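Long-range contact in particle-associated glycoside hydrolase (Acinetobacter phage Fri1, PDB 6C72), which degrades the capsular polysaccharide of Acinetobacter baumannii as a trimeric phage tailspike, probably by hydrolysing its glycosidic bonds during entry: residues A[130-135]-A[150-155]. Sequence-based numbering, arbitrary orientation.
Sequences LPKGHI and TFDSFV. With ZN (zinc ion), chain O; ZN (zinc ion), chain D.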
# COMPACT_ATOMS: atom_id res chain seq x y z
N LEU A 130 3.10 -26.00 23.89
CA LEU A 130 3.50 -27.37 23.66
C LEU A 130 4.98 -27.53 23.93
O LEU A 130 5.75 -26.59 23.73
CB LEU A 130 3.22 -27.81 22.22
CG LEU A 130 1.76 -27.74 21.81
CD1 LEU A 130 1.56 -28.23 20.38
CD2 LEU A 130 0.89 -28.51 22.80
N PRO A 131 5.43 -28.67 24.43
CA PRO A 131 6.87 -28.89 24.62
C PRO A 131 7.50 -29.31 23.30
O PRO A 131 6.85 -29.47 22.28
CB PRO A 131 6.90 -30.04 25.64
CG PRO A 131 5.71 -30.85 25.25
CD PRO A 131 4.64 -29.85 24.83
N LYS A 132 8.80 -29.54 23.34
CA LYS A 132 9.46 -30.19 22.22
C LYS A 132 8.99 -31.64 22.11
O LYS A 132 8.47 -32.23 23.06
CB LYS A 132 10.98 -30.14 22.38
CG LYS A 132 11.55 -28.73 22.34
CD LYS A 132 13.05 -28.75 22.21
CE LYS A 132 13.69 -29.09 23.53
NZ LYS A 132 15.13 -29.29 23.32
N GLY A 133 9.15 -32.21 20.93
CA GLY A 133 8.83 -33.60 20.67
C GLY A 133 7.80 -33.73 19.56
O GLY A 133 7.25 -32.76 19.06
N HIS A 134 7.57 -34.99 19.18
CA HIS A 134 6.51 -35.33 18.24
C HIS A 134 5.23 -35.58 19.03
O HIS A 134 5.24 -36.29 20.03
CB HIS A 134 6.87 -36.55 17.40
CG HIS A 134 7.96 -36.29 16.40
ND1 HIS A 134 7.70 -36.07 15.06
CD2 HIS A 134 9.30 -36.16 16.55
CE1 HIS A 134 8.84 -35.85 14.43
NE2 HIS A 134 9.82 -35.90 15.30
N ILE A 135 4.15 -34.95 18.59
CA ILE A 135 2.86 -35.00 19.27
C ILE A 135 1.81 -35.40 18.25
O ILE A 135 1.60 -34.69 17.26
CB ILE A 135 2.51 -33.65 19.91
CG1 ILE A 135 3.62 -33.22 20.86
CG2 ILE A 135 1.19 -33.74 20.65
CD1 ILE A 135 3.47 -31.81 21.38
N THR A 150 7.78 -25.10 20.86
CA THR A 150 9.07 -24.77 21.45
C THR A 150 10.14 -24.97 20.38
O THR A 150 10.30 -26.07 19.86
CB THR A 150 9.37 -25.65 22.67
OG1 THR A 150 8.35 -25.50 23.66
CG2 THR A 150 10.74 -25.32 23.28
N PHE A 151 10.88 -23.91 20.07
CA PHE A 151 12.02 -24.05 19.17
C PHE A 151 13.05 -25.02 19.77
O PHE A 151 13.24 -25.07 20.99
CB PHE A 151 12.68 -22.69 18.89
CG PHE A 151 11.83 -21.76 18.05
CD1 PHE A 151 11.59 -22.01 16.72
CD2 PHE A 151 11.28 -20.61 18.61
CE1 PHE A 151 10.81 -21.15 15.96
CE2 PHE A 151 10.49 -19.75 17.87
CZ PHE A 151 10.25 -20.02 16.54
N ASP A 152 13.70 -25.79 18.90
CA ASP A 152 14.82 -26.58 19.37
C ASP A 152 15.97 -25.64 19.72
O ASP A 152 15.95 -24.44 19.42
CB ASP A 152 15.22 -27.62 18.32
CG ASP A 152 15.83 -28.88 18.96
OD1 ASP A 152 16.10 -28.87 20.18
OD2 ASP A 152 16.00 -29.90 18.26
N SER A 153 16.96 -26.19 20.40
CA SER A 153 18.07 -25.37 20.87
C SER A 153 18.83 -24.75 19.70
O SER A 153 18.98 -25.36 18.64
CB SER A 153 19.00 -26.21 21.72
OG SER A 153 19.59 -27.22 20.93
N PHE A 154 19.26 -23.51 19.88
CA PHE A 154 20.08 -22.81 18.90
C PHE A 154 21.44 -22.50 19.52
O PHE A 154 21.51 -21.81 20.54
CB PHE A 154 19.40 -21.52 18.42
CG PHE A 154 20.20 -20.77 17.41
CD1 PHE A 154 20.14 -21.12 16.07
CD2 PHE A 154 21.01 -19.71 17.79
CE1 PHE A 154 20.87 -20.43 15.11
CE2 PHE A 154 21.74 -19.01 16.85
CZ PHE A 154 21.68 -19.38 15.51
N VAL A 155 22.50 -23.02 18.90
CA VAL A 155 23.87 -22.77 19.33
C VAL A 155 24.64 -22.23 18.13
O VAL A 155 24.86 -22.94 17.15
CB VAL A 155 24.54 -24.04 19.89
CG1 VAL A 155 26.01 -23.78 20.26
CG2 VAL A 155 23.76 -24.57 21.09
ZN ZN O . 17.14 -30.96 20.36
ZN ZN D . 11.78 -35.73 15.00
O HOH W 1 13.09 -37.42 14.71
O HOH W 2 11.93 -34.86 12.65
O HOH W 3 12.60 -35.07 16.69
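Lys132 and Thr150 bring the backbones closest, 5.5 Å between their CA atoms, and the two segments then diverge, 130-135 turning into strand 133-140 while 150-155 runs on as loop. Thr150 OG1 donates to Leu130 O at 2.8 Å, in the carbonyl plane with a C=O...O angle of 151°. Turning OG1 to that carbonyl leaves CG2 anti to the backbone N (OG1 chi1 -58°), and this methyl packs 3.6 Å from Lys132 CG. The lysine crosses Thr150 at about a right angle and, bent at chi3, passes Phe151 O to reach Asp152. Lys132 NZ makes a weak salt bridge of 3.3 Å to Asp152 OD1. Asp152 OD1 also accepts the Ser153 N-H, on its anti side but tilted 33° out of the carboxylate plane, and binds a zinc ion at 2.3 Å. Asp152 OD2 lies farther from this metal, at 2.6 Å, so the carboxylate grips it unevenly; the zinc ion, 3.9 Å from Lys132 NZ, probably weakens the salt bridge. His134 NE2 binds a second zinc ion at 2.0 Å, alongside three waters. Backbone bonds tie Leu130 to Arg148 and Lys132 to Glu100, which shares Asp152's zinc site, at the N-terminal end of the parallel beta-helix. Leu130 packs on strand 204-207, Phe151 on Asn144 and Ser153 on Leu122, both of a neighbouring subunit.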